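Local coordinates for angiopoietin-related protein 6 (Homo sapiens, PDB 6Y43) that probably acts as a secreted angiopoietin-like growth factor, here represented by its calcium-binding, fibrinogen-like globular domain, at residues A[6-11]-A[25-30]; A[52-57]-A[211-216]; A[99-104]-A[198-203]. All coordinates share one frame; numbering follows the deposited sequence.

In the fold
All three contacts belong to one fibrinogen-like globular domain and reach the same antiparallel sheet. Contact 1 closes first along the chain, tying the residues before helix 12-17 to strand 24-30; contact 2 then joins strand 48-54 to strand 212-219, and the two segments of contact 3 both fall within the span that contact 2 brackets. The centres of contacts 2 and 3 are 10 Å apart, and they touch because strands 212-219 and 95-102 are sheet neighbours, with Glu102 salt-bridged to Arg211. Contact 1 lies about 29 Å, centre to centre, from contact 3, on the opposite side of the chain's centre. The sheet thus connects the N-terminal region with the C-terminal strand.

Contact 1 of 3, residues A[6-11]-A[25-30]; sequences VGPWQD and VYELRV
Trp9 and Leu28 form a single backbone bridge, residues 8-11 and 26-29 running at 91° to each other, so that the chain touches the strand at one point and then turns off. Trp9 supplies both bonds of the bridge: its N donates to Glu27 O at 2.9 Å with an N-H...O angle of 163°, and its O accepts Arg29 N. Beyond it, a water donates to both Gln10 O and Arg29 O. The indole has its CG anti to the carbonyl carbon (chi1 -49°), which leaves Glu27 O at the ring edge, 3.4 Å from Trp9 CD1. Trp9 NE1 lies in the plane of the Tyr26 ring at its edge, 3.9 Å from Tyr26 CD2, with the two rings oblique. One indole face is covered from within its own segment by Val6 C and Gly7 CA. Pro8, preceded by a cis peptide bond, sets its CB over one face of the Arg29 guanidinium, while its CG comes within 3.6 Å of Arg29 NH2. Leu28 CD2 reaches Asp11 CA at 3.7 Å. Asp11 is the N-cap of helix 12-17, its OD1 accepting from Glu14 N, while Tyr26 OH is bonded to Gln22 O. The arrangement is an isolated beta bridge followed by an N-capped helix, at the N-terminal end of the fibrinogen-like domain, where the Cys12-Cys39 disulfide also links this helix to strand 33-40.

Contact 2 of 3, residues A[52-57]-A[211-216]; sequences QRRQDG and RKAAML. With EDO (1,2-ethanediol), chain C.
Arg211 meets Gln55, just past the end of strand 48-54, through its backbone: its O lies 3.6 Å from Gln55 CA, and a water donates to Gln55 O and, at a longer distance, to Arg211 O. At Lys212, CA makes a CA-H...O contact with Arg54 O while CD passes beside Gln55 CB; the amine goes on to Glu102, which also salt-bridges Arg211. Ala213 and Arg54 are an antiparallel hydrogen-bonded pair. Arg54 N gives Ala213 O a short, nearly straight bond of 2.7 Å, at an N-H...O angle of 175°, and Ala213 N returns one to Arg54 O. Ala214 faces Arg53 as a non-hydrogen-bonded pair, its CB 4.2 Å from Arg53 CG. Arg53 extends from there with CG anti to its N (chi1 -176°), bends at chi3 and brings one guanidinium face under O2 of an ethanediol, probably from the crystallisation liquor; Gln55 grips that diol through OE1 and NE2. Arg53 NH2 bonds Gly77 O, and a leucine in this place would probably leave that carbonyl without its donor and the diol without the flat group beneath it. At Met215, N donates to Gln52 O at 2.9 Å, the return bond from Gln52 N being weak. The Met215 side chain crosses that of Gln52, CG 3.6 Å from Gln52 OE1, a buried oxygen without a polar partner, whereas Gln52 NE2 bonds Asn181. Strand 212-219 thus lies between strands 48-54 and 95-102, with a classic beta bulge at Arg211 and Lys212 opposite Glu102.

Contact 3 of 3, residues A[99-104]-A[198-203]; sequences VLLEDW and VYWAEF
Leu101 CD1 sits over one face of the Trp200 indole, 3.4 Å from Trp200 CG and 3.7 Å from the centroid of the five-membered ring, in a CH-pi contact 20° off the ring normal. Val99 CG1 meets the same face further along, 4.3 Å from the centroid of the six-membered ring, so two side chains of alternate strand residues line the length of the indole. The same Leu101 also touches Phe203: its CB and CD1 each lie 3.9 Å from Phe203 CD2, so that the one side chain touches both aromatics. Phe203 turns its edge to the strand end, with Asp103 N close to the ring plane and 4.1 Å from Phe203 CE2.

Both aromatic side chains are set by the loop. A type I beta turn from Trp200 to Phe203, closed by Phe203 N bonding to Trp200 O, carries them at its two ends, and in each CG lies opposite the backbone N (chi1 -166° in Trp200), which sends the rings toward the strand. Trp200 NE1 donates to Gly137 O, a bond that, with the packing on its face, limits the rotation of the indole. Asp103 is held by a salt bridge to Arg204 and by Arg107 N.

The turn packs against strand 95-102 beside strand 108-118, whose Ala111 and Tyr113 also touch Trp200 and whose Ala109 touches Phe203, while Leu101 also contacts Ala213 of strand 212-219.

Contact 1 of 3, residues A[6-11]-A[25-30]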
loop_
_atom_site.group_PDB
_atom_site.type_symbol
_atom_site.label_atom_id
_atom_site.label_comp_id
_atom_site.label_asym_id
_atom_site.label_seq_id
_atom_site.Cartn_x
_atom_site.Cartn_y
_atom_site.Cartn_z
ATOM N N VAL A 6 25.679 -7.942 -0.224
ATOM C CA VAL A 6 24.936 -7.333 -1.318
ATOM C C VAL A 6 23.729 -8.200 -1.658
ATOM O O VAL A 6 23.591 -9.330 -1.196
ATOM C CB VAL A 6 25.811 -7.121 -2.566
ATOM C CG1 VAL A 6 26.997 -6.237 -2.225
ATOM C CG2 VAL A 6 26.254 -8.458 -3.097
ATOM N N GLY A 7 22.851 -7.640 -2.487
ATOM C CA GLY A 7 21.601 -8.258 -2.859
ATOM C C GLY A 7 21.797 -9.131 -4.074
ATOM O O GLY A 7 22.932 -9.356 -4.500
ATOM N N PRO A 8 20.703 -9.608 -4.690
ATOM C CA PRO A 8 19.306 -9.311 -4.295
ATOM C C PRO A 8 18.882 -9.906 -2.967
ATOM O O PRO A 8 19.463 -10.886 -2.507
ATOM C CB PRO A 8 18.465 -9.926 -5.428
ATOM C CG PRO A 8 19.427 -10.077 -6.596
ATOM C CD PRO A 8 20.763 -10.354 -5.976
ATOM N N TRP A 9 17.850 -9.322 -2.360
ATOM C CA TRP A 9 17.477 -9.653 -0.995
ATOM C C TRP A 9 16.120 -10.343 -0.959
ATOM O O TRP A 9 15.277 -10.152 -1.838
ATOM C CB TRP A 9 17.419 -8.391 -0.121
ATOM C CG TRP A 9 18.618 -7.499 -0.227
ATOM C CD1 TRP A 9 18.805 -6.458 -1.101
ATOM C CD2 TRP A 9 19.821 -7.590 0.554
ATOM N NE1 TRP A 9 20.050 -5.889 -0.901
ATOM C CE2 TRP A 9 20.693 -6.570 0.102
ATOM C CE3 TRP A 9 20.251 -8.433 1.583
ATOM C CZ2 TRP A 9 21.958 -6.361 0.667
ATOM C CZ3 TRP A 9 21.526 -8.228 2.128
ATOM C CH2 TRP A 9 22.355 -7.206 1.664
ATOM N N GLN A 10 15.892 -11.111 0.107
ATOM C CA GLN A 10 14.560 -11.670 0.304
ATOM C C GLN A 10 13.550 -10.569 0.605
ATOM O O GLN A 10 12.388 -10.649 0.196
ATOM C CB GLN A 10 14.582 -12.694 1.434
ATOM C CG GLN A 10 13.248 -13.390 1.599
ATOM C CD GLN A 10 13.283 -14.550 2.572
ATOM O OE1 GLN A 10 14.348 -14.992 2.999
ATOM N NE2 GLN A 10 12.105 -15.049 2.927
ATOM N N ASP A 11 13.982 -9.544 1.323
ATOM C CA ASP A 11 13.142 -8.395 1.631
ATOM C C ASP A 11 14.012 -7.273 2.189
ATOM O O ASP A 11 15.218 -7.432 2.403
ATOM C CB ASP A 11 12.048 -8.799 2.615
ATOM C CG ASP A 11 12.602 -9.563 3.807
ATOM O OD1 ASP A 11 13.575 -9.085 4.433
ATOM O OD2 ASP A 11 12.057 -10.639 4.119
ATOM N N VAL A 25 16.184 2.514 -3.457
ATOM C CA VAL A 25 15.726 1.389 -4.271
ATOM C C VAL A 25 16.624 0.175 -4.045
ATOM O O VAL A 25 17.864 0.260 -4.154
ATOM C CB VAL A 25 15.668 1.778 -5.758
ATOM C CG1 VAL A 25 15.159 0.601 -6.605
ATOM C CG2 VAL A 25 14.801 2.973 -5.959
ATOM N N TYR A 26 15.998 -0.955 -3.707
ATOM C CA TYR A 26 16.677 -2.223 -3.505
ATOM C C TYR A 26 16.075 -3.275 -4.421
ATOM O O TYR A 26 14.913 -3.181 -4.826
ATOM C CB TYR A 26 16.567 -2.712 -2.055
ATOM C CG TYR A 26 17.318 -1.907 -1.030
ATOM C CD1 TYR A 26 16.957 -0.602 -0.724
ATOM C CD2 TYR A 26 18.379 -2.462 -0.331
ATOM C CE1 TYR A 26 17.645 0.127 0.236
ATOM C CE2 TYR A 26 19.069 -1.724 0.628
ATOM C CZ TYR A 26 18.700 -0.441 0.901
ATOM O OH TYR A 26 19.386 0.273 1.862
ATOM N N GLU A 27 16.881 -4.288 -4.731
ATOM C CA GLU A 27 16.456 -5.434 -5.526
ATOM C C GLU A 27 15.994 -6.555 -4.599
ATOM O O GLU A 27 16.776 -7.039 -3.771
ATOM C CB GLU A 27 17.598 -5.945 -6.396
ATOM C CG GLU A 27 17.999 -5.077 -7.549
ATOM C CD GLU A 27 19.178 -5.719 -8.259
ATOM O OE1 GLU A 27 20.210 -5.945 -7.585
ATOM O OE2 GLU A 27 19.044 -6.089 -9.446
ATOM N N LEU A 28 14.741 -6.978 -4.760
ATOM C CA LEU A 28 14.183 -8.106 -4.027
ATOM C C LEU A 28 13.920 -9.280 -4.956
ATOM O O LEU A 28 13.435 -9.097 -6.069
ATOM C CB LEU A 28 12.873 -7.717 -3.351
ATOM C CG LEU A 28 12.840 -6.539 -2.398
ATOM C CD1 LEU A 28 11.510 -6.618 -1.626
ATOM C CD2 LEU A 28 14.049 -6.575 -1.485
ATOM N N ARG A 29 14.193 -10.489 -4.476
ATOM C CA ARG A 29 13.863 -11.701 -5.230
ATOM C C ARG A 29 12.490 -12.157 -4.758
ATOM O O ARG A 29 12.349 -12.715 -3.670
ATOM C CB ARG A 29 14.903 -12.804 -5.042
ATOM C CG ARG A 29 14.520 -14.134 -5.755
ATOM C CD ARG A 29 15.719 -15.074 -5.880
ATOM N NE ARG A 29 16.773 -14.457 -6.690
ATOM C CZ ARG A 29 18.005 -14.187 -6.271
ATOM N NH1 ARG A 29 18.383 -14.480 -5.031
ATOM N NH2 ARG A 29 18.864 -13.607 -7.097
ATOM N N VAL A 30 11.476 -11.900 -5.570
ATOM C CA VAL A 30 10.095 -12.222 -5.242
ATOM C C VAL A 30 9.668 -13.355 -6.160
ATOM O O VAL A 30 9.467 -13.157 -7.367
ATOM C CB VAL A 30 9.180 -11.003 -5.376
ATOM C CG1 VAL A 30 7.754 -11.389 -4.930
ATOM C CG2 VAL A 30 9.710 -9.844 -4.543
HETATM O O HOH W 1 11.252 -12.773 -1.215
#

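Contact 2 of 3, residues A[52-57]-A[211-216]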
loop_
_atom_site.group_PDB
_atom_site.type_symbol
_atom_site.label_atom_id
_atom_site.label_comp_id
_atom_site.label_asym_id
_atom_site.label_seq_id
_atom_site.Cartn_x
_atom_site.Cartn_y
_atom_site.Cartn_z
ATOM N N GLN A 52 3.149 0.479 -1.960
ATOM C CA GLN A 52 2.276 1.488 -2.529
ATOM C C GLN A 52 2.783 2.826 -2.042
ATOM O O GLN A 52 3.174 2.936 -0.876
ATOM C CB GLN A 52 0.826 1.296 -2.073
ATOM C CG GLN A 52 -0.132 2.207 -2.780
ATOM C CD GLN A 52 -0.533 3.422 -1.970
ATOM O OE1 GLN A 52 0.063 3.727 -0.934
ATOM N NE2 GLN A 52 -1.561 4.131 -2.449
ATOM N N ARG A 53 2.804 3.825 -2.924
ATOM C CA ARG A 53 3.176 5.166 -2.485
ATOM C C ARG A 53 2.523 6.207 -3.371
ATOM O O ARG A 53 2.537 6.080 -4.606
ATOM C CB ARG A 53 4.693 5.381 -2.499
ATOM C CG ARG A 53 5.090 6.736 -1.965
ATOM C CD ARG A 53 6.590 6.764 -1.621
ATOM N NE ARG A 53 7.371 6.306 -2.753
ATOM C CZ ARG A 53 8.600 5.807 -2.685
ATOM N NH1 ARG A 53 9.223 5.692 -1.529
ATOM N NH2 ARG A 53 9.189 5.412 -3.791
ATOM N N ARG A 54 1.971 7.232 -2.731
ATOM C CA ARG A 54 1.441 8.425 -3.376
ATOM C C ARG A 54 2.162 9.658 -2.850
ATOM O O ARG A 54 2.384 9.774 -1.644
ATOM C CB ARG A 54 -0.034 8.634 -3.066
ATOM C CG ARG A 54 -0.941 7.420 -3.190
ATOM C CD ARG A 54 -0.869 6.851 -4.583
ATOM N NE ARG A 54 -1.405 7.727 -5.622
ATOM C CZ ARG A 54 -2.691 7.845 -5.929
ATOM N NH1 ARG A 54 -3.606 7.176 -5.245
ATOM N NH2 ARG A 54 -3.081 8.636 -6.926
ATOM N N GLN A 55 2.458 10.611 -3.732
ATOM C CA GLN A 55 3.181 11.786 -3.255
ATOM C C GLN A 55 3.150 12.967 -4.214
ATOM O O GLN A 55 3.489 14.088 -3.811
ATOM C CB GLN A 55 4.638 11.431 -2.954
ATOM C CG GLN A 55 5.435 11.005 -4.197
ATOM C CD GLN A 55 6.833 10.501 -3.860
ATOM O OE1 GLN A 55 7.052 9.921 -2.797
ATOM N NE2 GLN A 55 7.780 10.748 -4.747
ATOM N N ASP A 56 2.774 12.755 -5.468
ATOM C CA ASP A 56 2.819 13.890 -6.388
ATOM C C ASP A 56 1.919 13.825 -7.616
ATOM O O ASP A 56 1.977 14.726 -8.466
ATOM C CB ASP A 56 4.273 14.107 -6.842
ATOM C CG ASP A 56 4.829 12.932 -7.655
ATOM O OD1 ASP A 56 4.056 12.049 -8.077
ATOM O OD2 ASP A 56 6.058 12.910 -7.938
ATOM N N GLY A 57 1.056 12.811 -7.709
ATOM C CA GLY A 57 0.123 12.760 -8.816
ATOM C C GLY A 57 0.718 12.394 -10.161
ATOM O O GLY A 57 0.067 12.603 -11.194
ATOM N N ARG A 211 -1.507 14.498 1.286
ATOM C CA ARG A 211 -0.348 14.878 0.476
ATOM C C ARG A 211 0.547 13.682 0.167
ATOM O O ARG A 211 1.078 13.566 -0.938
ATOM C CB ARG A 211 0.454 15.966 1.182
ATOM C CG ARG A 211 1.675 16.388 0.396
ATOM C CD ARG A 211 2.241 17.699 0.924
ATOM N NE ARG A 211 2.829 17.586 2.253
ATOM C CZ ARG A 211 3.220 18.630 2.989
ATOM N NH1 ARG A 211 3.745 18.426 4.180
ATOM N NH2 ARG A 211 3.092 19.881 2.535
ATOM N N LYS A 212 0.783 12.826 1.155
ATOM C CA LYS A 212 1.630 11.653 0.991
ATOM C C LYS A 212 0.932 10.481 1.649
ATOM O O LYS A 212 0.293 10.619 2.695
ATOM C CB LYS A 212 3.028 11.840 1.577
ATOM C CG LYS A 212 3.732 13.085 1.161
ATOM C CD LYS A 212 5.252 12.824 1.021
ATOM C CE LYS A 212 5.970 14.189 0.932
ATOM N NZ LYS A 212 6.828 14.439 2.137
ATOM N N ALA A 213 1.029 9.330 1.011
ATOM C CA ALA A 213 0.517 8.098 1.583
ATOM C C ALA A 213 1.409 6.959 1.128
ATOM O O ALA A 213 1.906 6.976 0.006
ATOM C CB ALA A 213 -0.925 7.839 1.159
ATOM N N ALA A 214 1.624 5.974 1.993
ATOM C CA ALA A 214 2.378 4.803 1.562
ATOM C C ALA A 214 1.986 3.608 2.407
ATOM O O ALA A 214 1.550 3.754 3.548
ATOM C CB ALA A 214 3.900 5.022 1.663
ATOM N N MET A 215 2.110 2.431 1.817
ATOM C CA MET A 215 1.831 1.161 2.457
ATOM C C MET A 215 3.108 0.341 2.417
ATOM O O MET A 215 3.739 0.222 1.355
ATOM C CB MET A 215 0.702 0.411 1.752
ATOM C CG MET A 215 -0.557 1.243 1.599
ATOM S SD MET A 215 -1.890 0.410 0.697
ATOM C CE MET A 215 -2.396 -0.872 1.855
ATOM N N LEU A 216 3.520 -0.185 3.569
ATOM C CA LEU A 216 4.811 -0.869 3.652
ATOM C C LEU A 216 4.640 -2.167 4.430
ATOM O O LEU A 216 3.794 -2.261 5.312
ATOM C CB LEU A 216 5.863 0.022 4.318
ATOM C CG LEU A 216 5.917 1.496 3.855
ATOM C CD1 LEU A 216 4.910 2.339 4.574
ATOM C CD2 LEU A 216 7.313 1.935 4.121
HETATM C C1 EDO C . 10.999 8.796 -2.977
HETATM O O1 EDO C . 10.529 9.612 -4.062
HETATM C C2 EDO C . 10.570 9.401 -1.650
HETATM O O2 EDO C . 9.153 9.234 -1.552
HETATM O O HOH W 2 4.095 14.700 -1.485
#

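Contact 3 of 3, residues A[99-104]-A[198-203]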
loop_
_atom_site.group_PDB
_atom_site.type_symbol
_atom_site.label_atom_id
_atom_site.label_comp_id
_atom_site.label_asym_id
_atom_site.label_seq_id
_atom_site.Cartn_x
_atom_site.Cartn_y
_atom_site.Cartn_z
ATOM N N VAL A 99 1.087 1.733 7.475
ATOM C CA VAL A 99 0.543 2.758 6.594
ATOM C C VAL A 99 1.046 4.088 7.106
ATOM O O VAL A 99 0.885 4.403 8.291
ATOM C CB VAL A 99 -0.995 2.736 6.542
ATOM C CG1 VAL A 99 -1.498 3.874 5.714
ATOM C CG2 VAL A 99 -1.498 1.405 5.969
ATOM N N LEU A 100 1.654 4.864 6.225
ATOM C CA LEU A 100 2.215 6.163 6.575
ATOM C C LEU A 100 1.433 7.229 5.824
ATOM O O LEU A 100 1.254 7.116 4.607
ATOM C CB LEU A 100 3.691 6.234 6.194
ATOM C CG LEU A 100 4.634 5.237 6.854
ATOM C CD1 LEU A 100 6.028 5.439 6.307
ATOM C CD2 LEU A 100 4.644 5.408 8.363
ATOM N N LEU A 101 0.991 8.266 6.538
ATOM C CA LEU A 101 0.169 9.320 5.972
ATOM C C LEU A 101 0.743 10.681 6.326
ATOM O O LEU A 101 1.286 10.869 7.419
ATOM C CB LEU A 101 -1.260 9.243 6.513
ATOM C CG LEU A 101 -1.914 7.860 6.485
ATOM C CD1 LEU A 101 -3.185 7.895 7.293
ATOM C CD2 LEU A 101 -2.199 7.457 5.023
ATOM N N GLU A 102 0.580 11.642 5.414
ATOM C CA GLU A 102 0.913 13.034 5.701
ATOM C C GLU A 102 -0.130 13.941 5.066
ATOM O O GLU A 102 -0.429 13.803 3.873
ATOM C CB GLU A 102 2.308 13.390 5.171
ATOM C CG GLU A 102 2.809 14.785 5.471
ATOM C CD GLU A 102 4.191 15.059 4.874
ATOM O OE1 GLU A 102 4.937 14.074 4.610
ATOM O OE2 GLU A 102 4.534 16.257 4.654
ATOM N N ASP A 103 -0.615 14.911 5.848
ATOM C CA ASP A 103 -1.543 15.905 5.333
ATOM C C ASP A 103 -0.790 17.129 4.820
ATOM O O ASP A 103 0.445 17.215 4.867
ATOM C CB ASP A 103 -2.626 16.241 6.369
ATOM C CG ASP A 103 -2.177 17.167 7.506
ATOM O OD1 ASP A 103 -1.097 17.798 7.464
ATOM O OD2 ASP A 103 -2.976 17.249 8.481
ATOM N N TRP A 104 -1.543 18.057 4.237
ATOM C CA TRP A 104 -0.934 19.204 3.583
ATOM C C TRP A 104 -0.442 20.247 4.581
ATOM O O TRP A 104 0.213 21.210 4.174
ATOM C CB TRP A 104 -1.908 19.823 2.580
ATOM C CG TRP A 104 -2.064 18.952 1.364
ATOM C CD1 TRP A 104 -2.929 17.909 1.209
ATOM C CD2 TRP A 104 -1.315 19.036 0.143
ATOM N NE1 TRP A 104 -2.768 17.333 -0.031
ATOM C CE2 TRP A 104 -1.791 18.013 -0.709
ATOM C CE3 TRP A 104 -0.286 19.871 -0.309
ATOM C CZ2 TRP A 104 -1.272 17.806 -1.990
ATOM C CZ3 TRP A 104 0.228 19.672 -1.581
ATOM C CH2 TRP A 104 -0.259 18.639 -2.405
ATOM N N VAL A 198 -7.282 10.659 -1.907
ATOM C CA VAL A 198 -6.416 9.757 -1.165
ATOM C C VAL A 198 -6.692 9.969 0.316
ATOM O O VAL A 198 -6.070 10.827 0.956
ATOM C CB VAL A 198 -4.935 10.015 -1.489
ATOM C CG1 VAL A 198 -4.067 9.136 -0.641
ATOM C CG2 VAL A 198 -4.637 9.830 -2.981
ATOM N N TYR A 199 -7.650 9.215 0.867
ATOM C CA TYR A 199 -8.163 9.532 2.192
ATOM C C TYR A 199 -8.100 8.376 3.175
ATOM O O TYR A 199 -7.962 7.204 2.834
ATOM C CB TYR A 199 -9.599 10.076 2.109
ATOM C CG TYR A 199 -10.766 9.114 1.842
ATOM C CD1 TYR A 199 -11.238 8.249 2.834
ATOM C CD2 TYR A 199 -11.451 9.154 0.643
ATOM C CE1 TYR A 199 -12.359 7.410 2.605
ATOM C CE2 TYR A 199 -12.563 8.328 0.404
ATOM C CZ TYR A 199 -13.006 7.462 1.387
ATOM O OH TYR A 199 -14.124 6.669 1.171
ATOM N N TRP A 200 -8.163 8.779 4.440
ATOM C CA TRP A 200 -8.121 7.897 5.598
ATOM C C TRP A 200 -9.146 8.485 6.560
ATOM O O TRP A 200 -8.990 9.615 7.035
ATOM C CB TRP A 200 -6.716 7.870 6.198
ATOM C CG TRP A 200 -6.439 6.786 7.174
ATOM C CD1 TRP A 200 -6.520 6.871 8.530
ATOM C CD2 TRP A 200 -6.000 5.445 6.881
ATOM N NE1 TRP A 200 -6.165 5.678 9.102
ATOM C CE2 TRP A 200 -5.838 4.784 8.123
ATOM C CE3 TRP A 200 -5.736 4.741 5.702
ATOM C CZ2 TRP A 200 -5.426 3.458 8.215
ATOM C CZ3 TRP A 200 -5.327 3.420 5.793
ATOM C CH2 TRP A 200 -5.179 2.788 7.046
ATOM N N ALA A 201 -10.247 7.767 6.777
ATOM C CA ALA A 201 -11.381 8.367 7.476
ATOM C C ALA A 201 -10.979 8.978 8.811
ATOM O O ALA A 201 -11.464 10.049 9.184
ATOM C CB ALA A 201 -12.470 7.325 7.710
ATOM N N GLU A 202 -10.147 8.285 9.577
ATOM C CA GLU A 202 -9.829 8.731 10.921
ATOM C C GLU A 202 -8.621 9.668 10.967
ATOM O O GLU A 202 -8.174 10.037 12.067
ATOM C CB GLU A 202 -9.605 7.511 11.824
ATOM C CG GLU A 202 -10.284 7.671 13.179
ATOM C CD GLU A 202 -10.023 6.517 14.125
ATOM O OE1 GLU A 202 -10.347 5.353 13.723
ATOM O OE2 GLU A 202 -9.505 6.809 15.256
ATOM N N PHE A 203 -8.078 10.065 9.802
ATOM C CA PHE A 203 -6.996 11.059 9.742
ATOM C C PHE A 203 -7.301 12.019 8.598
ATOM O O PHE A 203 -6.897 11.760 7.456
ATOM C CB PHE A 203 -5.632 10.420 9.568
ATOM C CG PHE A 203 -4.497 11.407 9.549
ATOM C CD1 PHE A 203 -4.187 12.158 10.676
ATOM C CD2 PHE A 203 -3.728 11.571 8.420
ATOM C CE1 PHE A 203 -3.133 13.054 10.647
ATOM C CE2 PHE A 203 -2.665 12.450 8.400
ATOM C CZ PHE A 203 -2.377 13.201 9.505
#